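Local coordinates for virulent strain associated lipoprotein (PDB 6FZZ), which is a helical surface lipoprotein of the PFam54 family from a Lyme disease spirochaete and may bind glutathione, as the homologous BBE31 does, at residues Ala52-Arg57 / Thr65-Ser70; Gly82-Met87 / Lys160-Leu165; Leu92-Glu97 / Gln164-Tyr169; Val105-Asn110 / Glu189-Ile194; Gly117-Thr122 / Lys150-Lys155. All coordinates share one frame; numbering follows the deposited sequence.

Contact 1: residues Ala52-Arg57 / Thr65-Ser70; sequences AFKSLR and TVSDNS
In the long loop that joins helix 15-41 to helix 71-83, Leu56 and Arg57 come back against Thr65 and Val66 where the loop doubles back on itself, joined by a single backbone bridge between Arg57 and Thr65. Val66 N donates to Leu56 O at 2.9 Å, and the same carbonyl receives a CA-H...O contact from Thr65 CA at 3.1 Å. Next along the chain, Ser67 N makes a weak bond of 3.3 Å to Phe53 O. The two methyls of Val66 are divided between two apolar partners: CG1, anti to the backbone N (chi1 165°), lies 3.4 Å from Phe53 CD1, meeting the ring obliquely, while CG2 packs on Leu56 CB at 3.7 Å. On the outer side, Thr65 CG2 sits over one face of the Arg57 guanidinium, 3.5 Å from Arg57 NH2. Arg57 NH1 also donates to Arg63 O and, through a bridging water in the guanidinium plane, reaches Asp68 OD2, so this edge is held without a direct salt bridge. Asp68 OD2 in turn accepts from Thr65 N at 2.8 Å, tying the type I turn Thr65-Asp68 together. Lys54 CG rests against Ser67 CB, and Ser67 OG bonds to Gln47. The buried side rests on two helices: Leu56 and Val66 touch Tyr76 and Phe53 touches Thr80 of helix 71-83, and Leu56 also packs on Val105 and Phe109 of helix 105-126.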
# COMPACT_ATOMS: atom_id res chain seq x y z
N ALA A 52 1.08 -5.36 15.26
CA ALA A 52 0.25 -4.18 15.01
C ALA A 52 -1.18 -4.50 14.63
O ALA A 52 -2.14 -3.73 14.98
CB ALA A 52 0.94 -3.32 13.98
N PHE A 53 -1.36 -5.63 13.92
CA PHE A 53 -2.71 -6.07 13.54
C PHE A 53 -3.65 -6.19 14.74
O PHE A 53 -4.85 -5.88 14.64
CB PHE A 53 -2.66 -7.39 12.77
CG PHE A 53 -2.02 -7.29 11.41
CD1 PHE A 53 -2.18 -6.15 10.61
CD2 PHE A 53 -1.33 -8.37 10.91
CE1 PHE A 53 -1.60 -6.07 9.35
CE2 PHE A 53 -0.77 -8.33 9.63
CZ PHE A 53 -0.90 -7.19 8.85
N LYS A 54 -3.11 -6.63 15.86
CA LYS A 54 -3.94 -6.87 17.07
C LYS A 54 -4.37 -5.56 17.70
O LYS A 54 -5.30 -5.56 18.47
CB LYS A 54 -3.20 -7.70 18.11
CG LYS A 54 -2.99 -9.12 17.68
CD LYS A 54 -2.12 -9.86 18.66
CE LYS A 54 -1.75 -11.24 18.12
NZ LYS A 54 -1.05 -12.03 19.17
N SER A 55 -3.76 -4.44 17.34
CA SER A 55 -4.17 -3.19 17.93
C SER A 55 -4.99 -2.31 16.98
O SER A 55 -5.24 -1.14 17.23
CB SER A 55 -2.92 -2.50 18.51
OG SER A 55 -2.57 -1.50 17.62
N LEU A 56 -5.44 -2.90 15.88
CA LEU A 56 -6.32 -2.24 14.92
C LEU A 56 -7.69 -2.92 15.06
O LEU A 56 -7.88 -4.08 14.68
CB LEU A 56 -5.76 -2.45 13.51
CG LEU A 56 -4.47 -1.64 13.14
CD1 LEU A 56 -3.87 -2.22 11.86
CD2 LEU A 56 -4.81 -0.17 12.94
N ARG A 57 -8.64 -2.21 15.63
CA ARG A 57 -9.95 -2.81 15.90
C ARG A 57 -10.95 -2.00 15.08
O ARG A 57 -11.05 -0.75 15.17
CB ARG A 57 -10.23 -2.80 17.44
CG ARG A 57 -11.63 -3.37 17.74
CD ARG A 57 -11.95 -3.47 19.24
NE ARG A 57 -10.94 -4.27 19.90
CZ ARG A 57 -10.83 -5.59 19.83
NH1 ARG A 57 -11.70 -6.35 19.15
NH2 ARG A 57 -9.85 -6.14 20.49
N THR A 65 -10.62 -7.38 15.41
CA THR A 65 -9.34 -6.75 15.03
C THR A 65 -8.90 -7.19 13.62
O THR A 65 -9.46 -8.13 13.06
CB THR A 65 -8.16 -7.05 15.96
OG1 THR A 65 -7.83 -8.42 15.86
CG2 THR A 65 -8.48 -6.71 17.37
N VAL A 66 -7.94 -6.44 13.07
CA VAL A 66 -7.36 -6.78 11.78
C VAL A 66 -6.64 -8.13 11.91
O VAL A 66 -6.41 -8.86 10.91
CB VAL A 66 -6.43 -5.63 11.30
CG1 VAL A 66 -5.50 -6.07 10.16
CG2 VAL A 66 -7.30 -4.46 10.88
N SER A 67 -6.21 -8.48 13.13
CA SER A 67 -5.60 -9.77 13.35
C SER A 67 -6.61 -10.97 13.24
O SER A 67 -6.21 -12.11 12.94
CB SER A 67 -4.91 -9.84 14.75
OG SER A 67 -4.33 -11.11 14.83
N ASP A 68 -7.90 -10.72 13.47
CA ASP A 68 -8.93 -11.76 13.45
C ASP A 68 -9.21 -12.15 12.03
O ASP A 68 -8.86 -11.41 11.07
CB ASP A 68 -10.21 -11.29 14.10
CG ASP A 68 -10.10 -11.16 15.60
OD1 ASP A 68 -9.60 -12.12 16.20
OD2 ASP A 68 -10.45 -10.10 16.17
N ASN A 69 -9.88 -13.28 11.89
CA ASN A 69 -10.07 -13.85 10.59
C ASN A 69 -11.38 -13.53 9.88
O ASN A 69 -11.93 -14.36 9.14
CB ASN A 69 -9.76 -15.34 10.62
CG ASN A 69 -8.26 -15.59 10.67
OD1 ASN A 69 -7.47 -14.87 10.04
ND2 ASN A 69 -7.86 -16.62 11.37
N SER A 70 -11.84 -12.30 9.98
CA SER A 70 -12.97 -11.93 9.15
C SER A 70 -12.49 -11.69 7.70
O SER A 70 -11.29 -11.58 7.46
CB SER A 70 -13.60 -10.68 9.72
OG SER A 70 -12.69 -9.60 9.64
O HOH W 1 -11.23 -9.24 18.48

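Contact 2: residues Gly82-Met87 / Lys160-Leu165; sequences GILNDM and KTFKQL
Phe162 of helix 138-170 packs against Ile83 and Leu84, where helix 71-83 ends and the chain turns toward helix 89-102, a junction in the all-helical bundle. The apolar contacts come first. Leu84 CD2 reaches Phe162 CD2 at 3.5 Å, the leucine branch crossing the aromatic side chain at about a right angle and meeting the ring obliquely. Ile83 CG1 is a looser neighbour, 4.4 Å from Phe162 CE2. Met87, its chain extended beyond CG, carries its terminal CE to within 3.7 Å of Phe162 CB, and so covers the root of the aromatic side chain rather than its ring. Phe162 also meets the ring of Phe95, and Ile190 and Ile194 of helix 180-209 pack on it.

The polar part belongs to Lys163. Bends at chi2 (-87°) and chi3 (-62°) fold its chain back over the type I turn Leu84-Met87, its CD passing Met87 CG. Its ammonium has two carboxylate neighbours, a salt bridge to Glu91 and a long one of 3.9 Å from NZ to Asp86 OD2. The turn itself is gripped through its backbone: Lys163 NZ donates to Asp86 O at 2.8 Å, tilted 34° from the carbonyl plane.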
# COMPACT_ATOMS: atom_id res chain seq x y z
N GLY A 82 1.03 -5.99 0.67
CA GLY A 82 1.28 -5.25 -0.56
C GLY A 82 2.13 -3.98 -0.39
O GLY A 82 3.09 -3.78 -1.12
N ILE A 83 1.76 -3.13 0.56
CA ILE A 83 2.42 -1.86 0.76
C ILE A 83 3.77 -2.09 1.43
O ILE A 83 4.75 -1.35 1.17
CB ILE A 83 1.54 -0.85 1.57
CG1 ILE A 83 2.16 0.57 1.51
CG2 ILE A 83 1.40 -1.21 3.04
CD1 ILE A 83 2.08 1.21 0.15
N LEU A 84 3.89 -3.17 2.19
CA LEU A 84 5.21 -3.52 2.78
C LEU A 84 5.95 -4.57 1.94
O LEU A 84 6.72 -5.37 2.44
CB LEU A 84 5.00 -4.03 4.20
CG LEU A 84 4.30 -3.07 5.19
CD1 LEU A 84 4.28 -3.71 6.58
CD2 LEU A 84 5.05 -1.72 5.23
N ASN A 85 5.68 -4.59 0.65
CA ASN A 85 6.11 -5.75 -0.13
C ASN A 85 7.62 -5.86 -0.37
O ASN A 85 8.14 -6.92 -0.72
CB ASN A 85 5.30 -5.85 -1.40
CG ASN A 85 5.74 -4.87 -2.47
OD1 ASN A 85 6.06 -3.70 -2.21
ND2 ASN A 85 5.75 -5.36 -3.70
N ASP A 86 8.35 -4.80 -0.12
CA ASP A 86 9.78 -4.95 -0.26
C ASP A 86 10.43 -5.37 1.06
O ASP A 86 11.65 -5.26 1.16
CB ASP A 86 10.35 -3.63 -0.82
CG ASP A 86 11.77 -3.79 -1.43
OD1 ASP A 86 12.24 -4.93 -1.72
OD2 ASP A 86 12.41 -2.71 -1.57
N MET A 87 9.66 -5.82 2.07
CA MET A 87 10.23 -6.28 3.37
C MET A 87 10.21 -7.79 3.56
O MET A 87 9.26 -8.43 3.17
CB MET A 87 9.47 -5.69 4.53
CG MET A 87 9.57 -4.20 4.60
SD MET A 87 8.74 -3.54 6.05
CE MET A 87 8.84 -1.77 5.78
N LYS A 160 9.33 3.20 -0.15
CA LYS A 160 10.68 3.67 0.18
C LYS A 160 10.76 4.40 1.50
O LYS A 160 11.80 4.36 2.21
CB LYS A 160 11.26 4.53 -0.93
CG LYS A 160 11.45 3.77 -2.24
CD LYS A 160 12.30 4.58 -3.20
CE LYS A 160 12.40 3.91 -4.56
NZ LYS A 160 12.43 4.95 -5.62
N THR A 161 9.73 5.15 1.83
CA THR A 161 9.71 5.86 3.11
C THR A 161 9.81 4.86 4.26
O THR A 161 10.55 5.08 5.19
CB THR A 161 8.46 6.77 3.22
OG1 THR A 161 8.49 7.69 2.11
CG2 THR A 161 8.42 7.58 4.55
N PHE A 162 9.06 3.77 4.17
CA PHE A 162 9.06 2.74 5.23
C PHE A 162 10.40 1.98 5.29
O PHE A 162 10.90 1.68 6.40
CB PHE A 162 7.94 1.79 5.02
CG PHE A 162 6.58 2.37 5.28
CD1 PHE A 162 6.39 3.55 6.02
CD2 PHE A 162 5.48 1.70 4.81
CE1 PHE A 162 5.09 4.03 6.29
CE2 PHE A 162 4.20 2.16 5.04
CZ PHE A 162 4.00 3.34 5.77
N LYS A 163 10.98 1.70 4.13
CA LYS A 163 12.34 1.08 4.12
C LYS A 163 13.40 1.96 4.74
O LYS A 163 14.20 1.49 5.56
CB LYS A 163 12.72 0.62 2.72
CG LYS A 163 11.78 -0.45 2.20
CD LYS A 163 12.24 -1.82 2.64
CE LYS A 163 13.62 -2.14 2.06
NZ LYS A 163 13.80 -3.60 2.00
N GLN A 164 13.38 3.26 4.43
CA GLN A 164 14.29 4.19 5.07
C GLN A 164 14.07 4.30 6.60
O GLN A 164 15.01 4.40 7.38
CB GLN A 164 14.14 5.56 4.42
CG GLN A 164 15.09 6.62 4.94
CD GLN A 164 16.53 6.33 4.46
OE1 GLN A 164 16.74 6.06 3.28
NE2 GLN A 164 17.48 6.36 5.37
N LEU A 165 12.82 4.32 7.03
CA LEU A 165 12.58 4.31 8.46
C LEU A 165 13.33 3.19 9.10
O LEU A 165 13.95 3.36 10.18
CB LEU A 165 11.08 4.17 8.78
CG LEU A 165 10.73 4.06 10.28
CD1 LEU A 165 11.20 5.26 11.08
CD2 LEU A 165 9.22 3.79 10.47

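Contact 3: residues Leu92-Glu97 / Gln164-Tyr169; sequences LKRFSE and QLLLDY
Leu166 points one methyl, CD2, into the angle between Arg94 and Phe95, where helix 89-102 crosses helix 138-170 at 74° with local axes 10.3 Å apart. That methyl sits 3.7 Å from Phe95 N and 3.8 Å from Arg94 CG, touching backbone and side chain together; relative to the Phe95 ring it lies at the edge, near the ring plane. Leu165 comes to the same phenylalanine differently: the two side chains cross at about a right angle, and Leu165 CD2 approaches Phe95 CE1 obliquely at 4.1 Å. Phe95 has its CG anti to the backbone N (chi1 -175°), which carries the ring to one side of its helix. Arg94 meets the C-terminal end of the other segment. There it bends at chi2 and chi3 and passes across Tyr169 at roughly a right angle, with guanidinium and phenol planes only 26° apart. The closest pair is Arg94 NH1 and Tyr169 CE2 at 3.3 Å, an oblique meeting. Glu97 OE1, one turn along from the arginine, lies 3.0 Å from Arg94 NH2 but well out of the guanidinium plane, so this pairing is one of charge, over a face of the group, with no N-H aimed at the oxygen. Around this crossing, Leu165 and Tyr169 continue onto His186 and Leu183 of helix 180-209, while Leu92 turns to Leu84 and Met87 in the preceding turn.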
# COMPACT_ATOMS: atom_id res chain seq x y z
N LEU A 92 9.43 -6.91 8.39
CA LEU A 92 8.01 -6.79 8.76
C LEU A 92 7.82 -6.68 10.28
O LEU A 92 7.07 -5.83 10.77
CB LEU A 92 7.18 -7.97 8.21
CG LEU A 92 7.00 -8.03 6.70
CD1 LEU A 92 6.29 -9.30 6.24
CD2 LEU A 92 6.25 -6.83 6.19
N LYS A 93 8.47 -7.57 11.03
CA LYS A 93 8.27 -7.61 12.48
C LYS A 93 8.90 -6.33 13.06
O LYS A 93 8.37 -5.71 13.95
CB LYS A 93 8.94 -8.88 13.10
CG LYS A 93 9.02 -8.80 14.63
CD LYS A 93 10.10 -9.70 15.25
CE LYS A 93 10.11 -11.10 14.66
NZ LYS A 93 10.86 -12.05 15.54
N ARG A 94 10.06 -5.95 12.57
CA ARG A 94 10.72 -4.76 13.07
C ARG A 94 9.92 -3.49 12.75
O ARG A 94 9.81 -2.63 13.57
CB ARG A 94 12.12 -4.67 12.49
CG ARG A 94 12.90 -3.40 12.77
CD ARG A 94 12.90 -2.89 14.20
NE ARG A 94 13.40 -3.85 15.18
CZ ARG A 94 13.55 -3.58 16.48
NH1 ARG A 94 13.24 -2.38 16.96
NH2 ARG A 94 14.01 -4.52 17.31
N PHE A 95 9.39 -3.40 11.53
CA PHE A 95 8.52 -2.28 11.21
C PHE A 95 7.38 -2.16 12.22
O PHE A 95 7.07 -1.08 12.72
CB PHE A 95 7.94 -2.44 9.79
CG PHE A 95 7.12 -1.25 9.34
CD1 PHE A 95 7.73 -0.05 8.97
CD2 PHE A 95 5.73 -1.34 9.29
CE1 PHE A 95 6.93 1.03 8.58
CE2 PHE A 95 4.96 -0.26 8.88
CZ PHE A 95 5.56 0.89 8.50
N SER A 96 6.73 -3.28 12.48
CA SER A 96 5.60 -3.27 13.41
C SER A 96 6.04 -2.79 14.80
O SER A 96 5.35 -1.97 15.44
CB SER A 96 4.98 -4.68 13.43
OG SER A 96 4.04 -4.85 14.44
N GLU A 97 7.14 -3.37 15.30
CA GLU A 97 7.75 -2.95 16.55
C GLU A 97 7.99 -1.44 16.62
O GLU A 97 7.58 -0.80 17.64
CB GLU A 97 9.08 -3.72 16.78
CG GLU A 97 8.81 -5.21 16.97
CD GLU A 97 10.10 -6.04 17.08
OE1 GLU A 97 11.19 -5.51 16.75
OE2 GLU A 97 10.02 -7.23 17.47
N GLN A 164 13.38 3.26 4.43
CA GLN A 164 14.29 4.19 5.07
C GLN A 164 14.07 4.30 6.60
O GLN A 164 15.01 4.40 7.38
CB GLN A 164 14.14 5.56 4.42
CG GLN A 164 15.09 6.62 4.94
CD GLN A 164 16.53 6.33 4.46
OE1 GLN A 164 16.74 6.06 3.28
NE2 GLN A 164 17.48 6.36 5.37
N LEU A 165 12.82 4.32 7.03
CA LEU A 165 12.58 4.31 8.46
C LEU A 165 13.33 3.19 9.10
O LEU A 165 13.95 3.36 10.18
CB LEU A 165 11.08 4.17 8.78
CG LEU A 165 10.73 4.06 10.28
CD1 LEU A 165 11.20 5.26 11.08
CD2 LEU A 165 9.22 3.79 10.47
N LEU A 166 13.24 2.00 8.53
CA LEU A 166 13.95 0.84 9.15
C LEU A 166 15.47 1.10 9.23
O LEU A 166 16.10 0.77 10.22
CB LEU A 166 13.74 -0.44 8.37
CG LEU A 166 12.31 -0.96 8.37
CD1 LEU A 166 12.29 -2.15 7.44
CD2 LEU A 166 11.93 -1.34 9.78
N LEU A 167 16.03 1.76 8.24
CA LEU A 167 17.49 2.05 8.27
C LEU A 167 17.81 3.13 9.27
O LEU A 167 18.78 3.01 10.03
CB LEU A 167 17.98 2.47 6.88
CG LEU A 167 17.74 1.48 5.72
CD1 LEU A 167 18.46 1.93 4.44
CD2 LEU A 167 18.17 0.07 6.04
N ASP A 168 17.00 4.20 9.28
CA ASP A 168 17.19 5.32 10.21
C ASP A 168 17.11 4.91 11.63
O ASP A 168 17.82 5.47 12.51
CB ASP A 168 16.18 6.43 9.97
CG ASP A 168 16.48 7.18 8.68
OD1 ASP A 168 17.59 7.00 8.19
OD2 ASP A 168 15.63 7.90 8.14
N TYR A 169 16.17 4.01 11.90
CA TYR A 169 16.05 3.44 13.24
C TYR A 169 17.26 2.59 13.72
O TYR A 169 17.81 2.78 14.83
CB TYR A 169 14.78 2.63 13.33
CG TYR A 169 14.48 2.25 14.74
CD1 TYR A 169 13.85 3.12 15.58
CD2 TYR A 169 14.82 0.98 15.22
CE1 TYR A 169 13.60 2.76 16.89
CE2 TYR A 169 14.59 0.63 16.53
CZ TYR A 169 13.98 1.54 17.36
OH TYR A 169 13.70 1.18 18.67

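Contact 4: residues Val105-Asn110 / Glu189-Ile194; sequences VEDIFN and EIVKQI
Ile190 opens the touching face of helix 180-209, in a part predicted to form coiled coil, where it runs beside helix 105-126 with local axes 9.5 Å apart and directions 31° from parallel. Its CG2 methyl brushes Ile108 CD1 at 4.0 Å. Val191 follows, closest in backbone terms to Ile108, and its two methyls face different neighbours. CG1, set anti to the backbone N (chi1 170°), meets Asp107 CB at 3.7 Å; CG2 takes the tip of Ile108, with Ile108 CD1 at 3.6 Å. At the first of these, aspartate contributes mostly its methylene, while its carboxylate lies toward the exposed margin. One turn on, Ile194 brings its own CD1 to 3.9 Å from Ile108 CD1, the two isoleucines crossing at about a right angle. Ile108 thus puts one terminal methyl against three residues, helped by chi1 and chi2 both near -75°, which swing CD1 toward the other helix. No hydrogen bond spans the two segments; the union is aliphatic. Further inward, Ile190 touches Thr161 and Ile194 touches Ile158 of helix 138-170, and Ile108 touches Phe95 and Ile99 of helix 89-102, so side chains of four helices, 89-102, 105-126, 138-170 and 180-209, meet here.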
# COMPACT_ATOMS: atom_id res chain seq x y z
N VAL A 105 0.04 3.16 15.44
CA VAL A 105 -0.41 2.03 14.63
C VAL A 105 -1.55 2.46 13.69
O VAL A 105 -1.52 2.21 12.48
CB VAL A 105 -0.78 0.82 15.47
CG1 VAL A 105 -1.43 -0.27 14.59
CG2 VAL A 105 0.46 0.24 16.14
N GLU A 106 -2.55 3.11 14.27
CA GLU A 106 -3.73 3.50 13.49
C GLU A 106 -3.47 4.40 12.34
O GLU A 106 -3.91 4.13 11.22
CB GLU A 106 -4.80 4.14 14.40
CG GLU A 106 -5.43 3.10 15.31
CD GLU A 106 -6.54 3.71 16.18
OE1 GLU A 106 -6.84 4.94 16.06
OE2 GLU A 106 -7.14 2.94 16.97
N ASP A 107 -2.72 5.47 12.56
CA ASP A 107 -2.56 6.50 11.54
C ASP A 107 -1.60 5.99 10.45
O ASP A 107 -1.77 6.31 9.29
CB ASP A 107 -2.02 7.82 12.14
CG ASP A 107 -3.13 8.67 12.79
OD1 ASP A 107 -4.23 8.15 12.96
OD2 ASP A 107 -2.93 9.84 13.15
N ILE A 108 -0.54 5.26 10.84
CA ILE A 108 0.38 4.70 9.83
C ILE A 108 -0.32 3.60 9.01
O ILE A 108 -0.23 3.60 7.75
CB ILE A 108 1.64 4.07 10.53
CG1 ILE A 108 2.54 5.15 11.06
CG2 ILE A 108 2.40 3.13 9.60
CD1 ILE A 108 3.36 5.90 10.00
N PHE A 109 -0.96 2.64 9.69
CA PHE A 109 -1.49 1.47 9.00
C PHE A 109 -2.76 1.84 8.23
O PHE A 109 -2.89 1.50 7.04
CB PHE A 109 -1.71 0.25 9.92
CG PHE A 109 -0.43 -0.52 10.19
CD1 PHE A 109 0.45 -0.10 11.20
CD2 PHE A 109 -0.12 -1.64 9.44
CE1 PHE A 109 1.63 -0.80 11.43
CE2 PHE A 109 1.05 -2.34 9.70
CZ PHE A 109 1.93 -1.89 10.66
N ASN A 110 -3.67 2.57 8.83
CA ASN A 110 -4.92 2.87 8.10
C ASN A 110 -4.66 3.72 6.84
O ASN A 110 -5.33 3.55 5.79
CB ASN A 110 -5.95 3.57 9.01
CG ASN A 110 -6.56 2.64 10.06
OD1 ASN A 110 -6.54 1.40 9.97
ND2 ASN A 110 -7.19 3.28 11.07
N GLU A 189 5.62 12.97 11.14
CA GLU A 189 5.99 13.51 9.82
C GLU A 189 5.76 12.47 8.71
O GLU A 189 5.40 12.84 7.60
CB GLU A 189 7.47 13.89 9.71
CG GLU A 189 7.92 15.26 10.17
CD GLU A 189 6.95 16.37 9.81
OE1 GLU A 189 6.48 16.44 8.64
OE2 GLU A 189 6.67 17.18 10.72
N ILE A 190 6.06 11.20 8.99
CA ILE A 190 5.75 10.13 8.02
C ILE A 190 4.24 10.03 7.80
O ILE A 190 3.78 9.93 6.63
CB ILE A 190 6.40 8.81 8.43
CG1 ILE A 190 7.90 8.96 8.37
CG2 ILE A 190 5.98 7.67 7.51
CD1 ILE A 190 8.68 7.77 8.90
N VAL A 191 3.46 10.13 8.90
CA VAL A 191 2.02 10.07 8.80
C VAL A 191 1.54 11.19 7.87
O VAL A 191 0.79 10.95 6.94
CB VAL A 191 1.31 10.12 10.16
CG1 VAL A 191 -0.20 10.31 10.01
CG2 VAL A 191 1.54 8.84 10.87
N LYS A 192 2.05 12.38 8.08
CA LYS A 192 1.78 13.50 7.18
C LYS A 192 2.08 13.23 5.69
O LYS A 192 1.23 13.45 4.84
CB LYS A 192 2.52 14.76 7.64
CG LYS A 192 1.73 16.04 7.35
CD LYS A 192 0.26 15.98 7.74
CE LYS A 192 -0.49 17.25 7.34
NZ LYS A 192 -0.68 17.39 5.85
N GLN A 193 3.28 12.75 5.39
CA GLN A 193 3.62 12.32 4.06
C GLN A 193 2.74 11.19 3.48
O GLN A 193 2.37 11.27 2.30
CB GLN A 193 5.09 11.97 3.99
CG GLN A 193 6.00 13.17 4.07
CD GLN A 193 5.93 14.08 2.82
OE1 GLN A 193 4.84 14.49 2.40
NE2 GLN A 193 7.09 14.41 2.25
N ILE A 194 2.39 10.19 4.29
CA ILE A 194 1.59 9.07 3.78
C ILE A 194 0.26 9.62 3.45
O ILE A 194 -0.33 9.20 2.48
CB ILE A 194 1.33 7.91 4.76
CG1 ILE A 194 2.58 7.24 5.22
CG2 ILE A 194 0.50 6.77 4.10
CD1 ILE A 194 2.20 6.32 6.35

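Contact 5: residues Gly117-Thr122 / Lys150-Lys155; sequences GNIDYT and KLLSTK
With chi1 at -72° and chi2 at 167°, Ile119 stretches its CG1 branch across to helix 138-170, and Leu151, whose CG stands anti to its backbone N, extends past it in the opposite direction. The pair touch at Ile119 CG1 and Leu151 CG, 3.7 Å apart. This is knobs-into-holes packing: Ile119 sits among Leu151, Leu152, Thr154 and Lys155, on roughly antiparallel helices, 146° between their directions, whose local axes are 10.0 Å apart. Its CG2 methyl faces Leu152 CD2 at 4.2 Å. Thr122 and Leu151 meet tip to tip, with Leu151 CD2 3.5 Å from Thr122 OG1. Both threonine hydroxyls are turned into their own helices: Thr122 OG1 donates to Asn118 O at 2.7 Å, and Thr154 OG1 to Leu151 O at 2.7 Å. The Lys155 ammonium forms a salt bridge with Glu116 and hydrogen bonds to Gly82 O and Tyr36 OH. The two hydroxyls are thus satisfied within their own helices and the ammonium by groups outside the pair; across this interface the helices adhere by apolar packing.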
# COMPACT_ATOMS: atom_id res chain seq x y z
N GLY A 117 -5.20 0.14 -1.04
CA GLY A 117 -6.50 -0.27 -1.44
C GLY A 117 -6.94 0.47 -2.68
O GLY A 117 -7.70 -0.04 -3.47
N ASN A 118 -6.46 1.69 -2.88
CA ASN A 118 -6.83 2.45 -4.07
C ASN A 118 -6.14 1.86 -5.27
O ASN A 118 -6.67 1.84 -6.38
CB ASN A 118 -6.54 3.95 -3.92
CG ASN A 118 -7.48 4.63 -2.94
OD1 ASN A 118 -8.60 4.16 -2.75
ND2 ASN A 118 -7.04 5.76 -2.34
N ILE A 119 -4.90 1.46 -5.08
CA ILE A 119 -4.15 0.77 -6.14
C ILE A 119 -4.80 -0.56 -6.51
O ILE A 119 -4.97 -0.87 -7.68
CB ILE A 119 -2.67 0.58 -5.74
CG1 ILE A 119 -2.00 1.95 -5.83
CG2 ILE A 119 -1.97 -0.41 -6.67
CD1 ILE A 119 -0.65 2.05 -5.20
N ASP A 120 -5.10 -1.35 -5.50
CA ASP A 120 -5.73 -2.68 -5.69
C ASP A 120 -7.04 -2.57 -6.45
O ASP A 120 -7.30 -3.33 -7.40
CB ASP A 120 -6.01 -3.29 -4.33
CG ASP A 120 -6.39 -4.77 -4.43
OD1 ASP A 120 -5.53 -5.58 -4.79
OD2 ASP A 120 -7.55 -5.06 -4.30
N TYR A 121 -7.89 -1.61 -6.05
CA TYR A 121 -9.17 -1.37 -6.70
C TYR A 121 -8.99 -0.97 -8.13
O TYR A 121 -9.71 -1.41 -9.01
CB TYR A 121 -9.98 -0.31 -5.93
CG TYR A 121 -11.40 -0.18 -6.41
CD1 TYR A 121 -12.40 -0.95 -5.87
CD2 TYR A 121 -11.73 0.73 -7.39
CE1 TYR A 121 -13.74 -0.84 -6.30
CE2 TYR A 121 -13.04 0.86 -7.87
CZ TYR A 121 -14.07 0.09 -7.31
OH TYR A 121 -15.40 0.24 -7.77
N THR A 122 -8.02 -0.09 -8.38
CA THR A 122 -7.76 0.30 -9.73
C THR A 122 -7.30 -0.91 -10.58
O THR A 122 -7.72 -1.03 -11.72
CB THR A 122 -6.73 1.46 -9.78
OG1 THR A 122 -7.23 2.55 -8.97
CG2 THR A 122 -6.55 1.97 -11.20
N LYS A 150 1.54 7.32 -12.33
CA LYS A 150 1.54 8.20 -11.16
C LYS A 150 0.96 7.46 -9.94
O LYS A 150 1.55 7.52 -8.82
CB LYS A 150 0.73 9.47 -11.43
CG LYS A 150 1.45 10.48 -12.33
CD LYS A 150 0.81 11.86 -12.28
CE LYS A 150 -0.44 11.93 -13.15
NZ LYS A 150 -1.13 13.27 -13.18
N LEU A 151 -0.16 6.74 -10.13
CA LEU A 151 -0.75 5.95 -9.01
C LEU A 151 0.24 4.94 -8.43
O LEU A 151 0.45 4.91 -7.21
CB LEU A 151 -2.04 5.23 -9.47
CG LEU A 151 -2.79 4.37 -8.46
CD1 LEU A 151 -3.20 5.24 -7.27
CD2 LEU A 151 -4.00 3.80 -9.17
N LEU A 152 0.95 4.18 -9.30
CA LEU A 152 1.94 3.22 -8.87
C LEU A 152 3.11 3.90 -8.15
O LEU A 152 3.64 3.39 -7.14
CB LEU A 152 2.42 2.34 -10.05
CG LEU A 152 1.40 1.43 -10.74
CD1 LEU A 152 2.01 0.67 -11.91
CD2 LEU A 152 0.78 0.44 -9.74
N SER A 153 3.53 5.09 -8.63
CA SER A 153 4.58 5.84 -7.91
C SER A 153 4.22 6.23 -6.49
O SER A 153 5.12 6.32 -5.68
CB SER A 153 4.95 7.18 -8.64
OG SER A 153 5.18 6.84 -9.97
N THR A 154 2.95 6.55 -6.22
CA THR A 154 2.56 6.92 -4.82
C THR A 154 2.92 5.80 -3.91
O THR A 154 3.48 6.00 -2.84
CB THR A 154 1.08 7.35 -4.66
OG1 THR A 154 0.16 6.25 -4.91
CG2 THR A 154 0.79 8.56 -5.64
N LYS A 155 2.62 4.59 -4.34
CA LYS A 155 2.90 3.43 -3.53
C LYS A 155 4.37 3.26 -3.33
O LYS A 155 4.82 2.95 -2.22
CB LYS A 155 2.27 2.19 -4.17
CG LYS A 155 2.95 0.90 -3.77
CD LYS A 155 2.23 -0.33 -4.27
CE LYS A 155 2.94 -1.54 -3.61
NZ LYS A 155 2.15 -2.74 -3.78

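Overall arrangement
Contacts 3, 4 and 5 are buried, contacts 1 and 2 partly so. Contacts 2, 3 and 5 all draw on helix 138-170: the centre of contact 5 is about 7 Å from the centre of the chain, that of contact 3 about 16 Å. Contacts 2, 3 and 4 converge on a shared aromatic-aliphatic core around Phe162, Phe95, Ile108 and Ile194. Contacts 4 and 5 use successive parts of helix 105-126 against different partners and do not touch each other. Contact 1, in a loop, combines one good and one weak backbone hydrogen bond, a bridging water and a small apolar patch, and touches contact 4. Contacts 4 and 5 are apolar between helices; contacts 2 and 3 add charged groups at their margins.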